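Local coordinates for 2-hydroxyisobutanoyl-CoA mutase large subunit (Aquincola tertiaricarbonis, PDB 4R3U), which forms, with its small cobalamin-binding partner, a B12-dependent mutase that interconverts 2-hydroxyisobutanoyl-CoA and (3S)-3-hydroxybutanoyl-CoA, at residues A154-T157 / L158-E162; G550-M553 / G554-V557. All blocks are in the same frame, centred on the assembly; numbering follows the deposited sequence.

Contact 1 (154-162) and contact 2 (550-557) are two capping boxes at the N-terminal ends of two helices. They are far apart in sequence, yet their centres lie 11 Å apart. The loops before the two helices touch. D156 O is 2.9 Å from M553 N, a probable hydrogen bond, and the methyl groups T157 CG2 and T552 CG2 pack at 3.6 Å, so the two N-cap threonines meet. Both contacts stand back from the cofactor. The A154 side chain is about 11 Å from the bound cobalamin and 5'-deoxyadenosine, and that of M553 about 12 Å from the cobalamin. M161 is closer to the substrate-binding residue V208, about 8 Å between side chains.

Contact 1 of 2, residues A154-T157 / L158-E162; sequences AIDT and LADME
T157 caps helix 158-164, and D160 reaches back to complete a capping box. The chi1 of T157, 65°, holds OG1 between its own N and carbonyl carbon, facing D160 N. Early in the helix, A159 CB lies 3.5 Å from T157 OG1.

D160 carries most of the contact. Its backbone N makes only weak bonds, to T157 OG1 at 3.4 Å and to T157 O. Its carboxylate does more. OD2 accepts D156 N at 2.6 Å, nearly in line with its own C-O bond, and T157 N at 3.3 Å from well above the carboxylate plane. The chi1 of -60° sets CG beside D160's own N, which turns the acid back over the start of the helix. D156 OD2 lies 4.5 Å from D160 OD2. Q505 NE2 bonds both oxygens and so bridges the two carboxylates. R508, in a salt bridge with D160 OD1, would ease the like charges, as would the bonds of S139 and T509 to D156 OD2. I155 CD1 slides past D160 CB at 3.9 Å.

M161 N gives a weak bond to T157 O. The methyl M161 CE only just reaches I155 CG2, at 4.5 Å.

The turn leads from the loop after helix 131-135 into helix 158-164. Helix 501-515 packs on T157 through V512 and on A159 through R511 and V512. The same helix supplies Q505, R508 and T509, the polar partners of the aspartates. Helix 183-196 receives I155 and M161 within the large subunit.

Contact 2 of 2, residues G550-M553 / G554-V557; sequences GATM and GDIV
T552 and D555 exchange hydrogen bonds between side chain and backbone, the reciprocal pattern of a capping box. D555 N donates to T552 OG1 at 3.2 Å. In return T552 N donates to D555 OD2 at 2.8 Å, almost straight (174°), from a point tilted out of the carboxylate plane. T552 has chi1 69°, which holds OG1 between its own N and carbonyl carbon and aims it at the first turn. Further along the chain, two backbone bonds begin the helix: V557 N to M553 O is short at 2.7 Å, and I556 N to T552 O is weak.

Further partners come from outside the two segments. R516 forms a salt bridge with D555 OD2 and also bonds G550 O. D138 bonds T552 OG1 and G554 N through its two oxygens.

Apolar contacts flank the box. A551 CB meets the terminal methyl I556 CD1 at 4.1 Å. The M553 and V557 side chains run alongside each other in one direction, with M553 CG 4.0 Å from V557 CG2. Helix 183-196 meets M553, I556 and V557; helices 540-549 and 518-532 meet A551 and I556.

The loop leads from G550, whose positive phi of 104° suits glycine in the Schellman end of helix 540-549, to the capped start of helix 553-564. There the helix dipole would favour the negative charge of D138 and D555, and R516 probably stabilises D555 further.

Contact 1 of 2, residues A154-T157 / L158-E162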
ATOM      1  N   ALA A 154     -14.871  -7.030  28.865  1.00 22.81           N
ATOM      2  CA  ALA A 154     -16.068  -7.311  29.636  1.00 21.82           C
ATOM      3  C   ALA A 154     -16.454  -6.050  30.403  1.00 27.05           C
ATOM      4  O   ALA A 154     -15.613  -5.485  31.121  1.00 26.42           O
ATOM      5  CB  ALA A 154     -15.806  -8.446  30.606  1.00 22.69           C
ATOM      6  N   ILE A 155     -17.706  -5.574  30.209  1.00 23.65           N
ATOM      7  CA  ILE A 155     -18.242  -4.458  30.967  1.00 25.48           C
ATOM      8  C   ILE A 155     -19.588  -4.909  31.561  1.00 33.70           C
ATOM      9  O   ILE A 155     -20.522  -5.228  30.818  1.00 33.48           O
ATOM     10  CB  ILE A 155     -18.296  -3.063  30.248  1.00 28.39           C
ATOM     11  CG1 ILE A 155     -16.950  -2.682  29.561  1.00 27.06           C
ATOM     12  CG2 ILE A 155     -18.774  -1.938  31.233  1.00 28.77           C
ATOM     13  CD1 ILE A 155     -15.795  -2.210  30.477  1.00 32.84           C
ATOM     14  N   ASP A 156     -19.666  -4.979  32.907  1.00 32.38           N
ATOM     15  CA  ASP A 156     -20.902  -5.379  33.604  1.00 32.05           C
ATOM     16  C   ASP A 156     -21.402  -4.232  34.421  1.00 34.91           C
ATOM     17  O   ASP A 156     -22.603  -4.055  34.533  1.00 33.60           O
ATOM     18  CB  ASP A 156     -20.701  -6.611  34.522  1.00 33.03           C
ATOM     19  CG  ASP A 156     -20.299  -7.894  33.823  1.00 35.17           C
ATOM     20  OD1 ASP A 156     -20.548  -8.015  32.624  1.00 38.60           O
ATOM     21  OD2 ASP A 156     -19.724  -8.767  34.477  1.00 35.05           O
ATOM     22  N   THR A 157     -20.462  -3.449  34.979  1.00 33.21           N
ATOM     23  CA  THR A 157     -20.657  -2.335  35.928  1.00 33.25           C
ATOM     24  C   THR A 157     -19.851  -1.059  35.535  1.00 34.15           C
ATOM     25  O   THR A 157     -18.921  -1.115  34.727  1.00 31.38           O
ATOM     26  CB  THR A 157     -20.212  -2.808  37.332  1.00 38.26           C
ATOM     27  OG1 THR A 157     -18.803  -3.071  37.316  1.00 38.25           O
ATOM     28  CG2 THR A 157     -20.942  -4.053  37.800  1.00 34.22           C
ATOM     29  N   LEU A 158     -20.217   0.078  36.130  1.00 31.70           N
ATOM     30  CA  LEU A 158     -19.539   1.361  35.952  1.00 31.69           C
ATOM     31  C   LEU A 158     -18.100   1.230  36.502  1.00 38.92           C
ATOM     32  O   LEU A 158     -17.168   1.817  35.934  1.00 39.59           O
ATOM     33  CB  LEU A 158     -20.324   2.455  36.679  1.00 32.92           C
ATOM     34  CG  LEU A 158     -19.666   3.813  36.948  1.00 36.59           C
ATOM     35  CD1 LEU A 158     -19.277   4.521  35.647  1.00 34.87           C
ATOM     36  CD2 LEU A 158     -20.608   4.686  37.759  1.00 38.76           C
ATOM     37  N   ALA A 159     -17.925   0.406  37.567  1.00 35.45           N
ATOM     38  CA  ALA A 159     -16.645   0.071  38.182  1.00 34.61           C
ATOM     39  C   ALA A 159     -15.649  -0.455  37.136  1.00 37.24           C
ATOM     40  O   ALA A 159     -14.481  -0.071  37.174  1.00 36.66           O
ATOM     41  CB  ALA A 159     -16.853  -0.965  39.265  1.00 35.48           C
ATOM     42  N   ASP A 160     -16.116  -1.302  36.181  1.00 33.06           N
ATOM     43  CA  ASP A 160     -15.299  -1.874  35.104  1.00 30.43           C
ATOM     44  C   ASP A 160     -14.888  -0.780  34.125  1.00 37.37           C
ATOM     45  O   ASP A 160     -13.792  -0.852  33.529  1.00 38.38           O
ATOM     46  CB  ASP A 160     -16.072  -2.928  34.295  1.00 29.69           C
ATOM     47  CG  ASP A 160     -16.604  -4.147  35.008  1.00 38.66           C
ATOM     48  OD1 ASP A 160     -16.024  -4.535  36.046  1.00 38.13           O
ATOM     49  OD2 ASP A 160     -17.537  -4.782  34.470  1.00 46.68           O
ATOM     50  N   MET A 161     -15.809   0.175  33.869  1.00 33.39           N
ATOM     51  CA  MET A 161     -15.507   1.288  32.957  1.00 33.10           C
ATOM     52  C   MET A 161     -14.419   2.221  33.563  1.00 38.38           C
ATOM     53  O   MET A 161     -13.613   2.777  32.816  1.00 39.10           O
ATOM     54  CB  MET A 161     -16.771   2.082  32.570  1.00 34.92           C
ATOM     55  CG  MET A 161     -16.524   3.060  31.429  1.00 36.05           C
ATOM     56  SD  MET A 161     -18.012   3.809  30.750  1.00 38.77           S
ATOM     57  CE  MET A 161     -18.728   2.333  29.868  1.00 34.95           C
ATOM     58  N   GLU A 162     -14.388   2.356  34.900  1.00 33.84           N
ATOM     59  CA  GLU A 162     -13.402   3.155  35.611  1.00 33.73           C
ATOM     60  C   GLU A 162     -12.048   2.516  35.379  1.00 38.08           C
ATOM     61  O   GLU A 162     -11.097   3.237  35.072  1.00 38.37           O
ATOM     62  CB  GLU A 162     -13.737   3.227  37.108  1.00 36.10           C
ATOM     63  CG  GLU A 162     -15.010   4.010  37.381  1.00 46.18           C
ATOM     64  CD  GLU A 162     -15.629   3.895  38.760  1.00 64.33           C
ATOM     65  OE1 GLU A 162     -15.256   2.974  39.523  1.00 70.50           O
ATOM     66  OE2 GLU A 162     -16.528   4.711  39.059  1.00 50.29           O
TER

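Contact 2 of 2, residues G550-M553 / G554-V557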
ATOM      1  N   GLY A 550     -25.014   1.294  41.362  1.00 43.29           N
ATOM      2  CA  GLY A 550     -24.391  -0.024  41.384  1.00 42.48           C
ATOM      3  C   GLY A 550     -25.116  -1.100  40.592  1.00 44.11           C
ATOM      4  O   GLY A 550     -24.815  -2.288  40.751  1.00 41.54           O
ATOM      5  N   ALA A 551     -26.072  -0.696  39.717  1.00 39.47           N
ATOM      6  CA  ALA A 551     -26.799  -1.640  38.863  1.00 36.68           C
ATOM      7  C   ALA A 551     -25.855  -2.172  37.792  1.00 36.93           C
ATOM      8  O   ALA A 551     -24.973  -1.451  37.290  1.00 33.28           O
ATOM      9  CB  ALA A 551     -27.982  -0.950  38.193  1.00 37.58           C
ATOM     10  N   THR A 552     -26.037  -3.445  37.449  1.00 33.79           N
ATOM     11  CA  THR A 552     -25.260  -4.085  36.393  1.00 31.14           C
ATOM     12  C   THR A 552     -26.064  -3.975  35.112  1.00 36.18           C
ATOM     13  O   THR A 552     -27.253  -3.649  35.162  1.00 37.98           O
ATOM     14  CB  THR A 552     -24.905  -5.535  36.747  1.00 31.87           C
ATOM     15  OG1 THR A 552     -26.096  -6.320  36.738  1.00 35.59           O
ATOM     16  CG2 THR A 552     -24.183  -5.665  38.081  1.00 31.28           C
ATOM     17  N   MET A 553     -25.421  -4.235  33.962  1.00 32.14           N
ATOM     18  CA  MET A 553     -26.081  -4.218  32.664  1.00 31.25           C
ATOM     19  C   MET A 553     -27.224  -5.261  32.651  1.00 39.03           C
ATOM     20  O   MET A 553     -28.325  -4.958  32.193  1.00 40.28           O
ATOM     21  CB  MET A 553     -25.053  -4.526  31.565  1.00 30.89           C
ATOM     22  CG  MET A 553     -25.669  -4.626  30.195  1.00 31.49           C
ATOM     23  SD  MET A 553     -24.539  -5.279  29.004  1.00 32.87           S
ATOM     24  CE  MET A 553     -23.593  -3.872  28.656  1.00 29.17           C
ATOM     25  N   GLY A 554     -26.921  -6.458  33.171  1.00 35.78           N
ATOM     26  CA  GLY A 554     -27.847  -7.573  33.329  1.00 35.06           C
ATOM     27  C   GLY A 554     -29.074  -7.214  34.135  1.00 36.35           C
ATOM     28  O   GLY A 554     -30.180  -7.583  33.744  1.00 35.72           O
ATOM     29  N   ASP A 555     -28.901  -6.460  35.241  1.00 33.63           N
ATOM     30  CA  ASP A 555     -30.032  -6.007  36.086  1.00 35.74           C
ATOM     31  C   ASP A 555     -31.032  -5.209  35.231  1.00 41.14           C
ATOM     32  O   ASP A 555     -32.228  -5.514  35.233  1.00 42.52           O
ATOM     33  CB  ASP A 555     -29.552  -5.103  37.248  1.00 38.29           C
ATOM     34  CG  ASP A 555     -28.723  -5.732  38.351  1.00 47.82           C
ATOM     35  OD1 ASP A 555     -28.976  -6.902  38.696  1.00 48.68           O
ATOM     36  OD2 ASP A 555     -27.871  -5.030  38.918  1.00 55.88           O
ATOM     37  N   ILE A 556     -30.499  -4.216  34.470  1.00 35.48           N
ATOM     38  CA  ILE A 556     -31.200  -3.298  33.570  1.00 34.22           C
ATOM     39  C   ILE A 556     -31.835  -4.043  32.401  1.00 38.41           C
ATOM     40  O   ILE A 556     -33.043  -3.880  32.165  1.00 38.37           O
ATOM     41  CB  ILE A 556     -30.283  -2.100  33.134  1.00 35.37           C
ATOM     42  CG1 ILE A 556     -29.750  -1.315  34.383  1.00 35.50           C
ATOM     43  CG2 ILE A 556     -31.015  -1.148  32.183  1.00 35.22           C
ATOM     44  CD1 ILE A 556     -28.508  -0.435  34.140  1.00 33.62           C
ATOM     45  N   VAL A 557     -31.023  -4.857  31.677  1.00 33.64           N
ATOM     46  CA  VAL A 557     -31.434  -5.660  30.514  1.00 31.49           C
ATOM     47  C   VAL A 557     -32.552  -6.657  30.859  1.00 37.09           C
ATOM     48  O   VAL A 557     -33.568  -6.703  30.148  1.00 36.91           O
ATOM     49  CB  VAL A 557     -30.223  -6.321  29.793  1.00 32.49           C
ATOM     50  CG1 VAL A 557     -30.633  -7.519  28.930  1.00 30.42           C
ATOM     51  CG2 VAL A 557     -29.436  -5.296  28.977  1.00 31.67           C
TER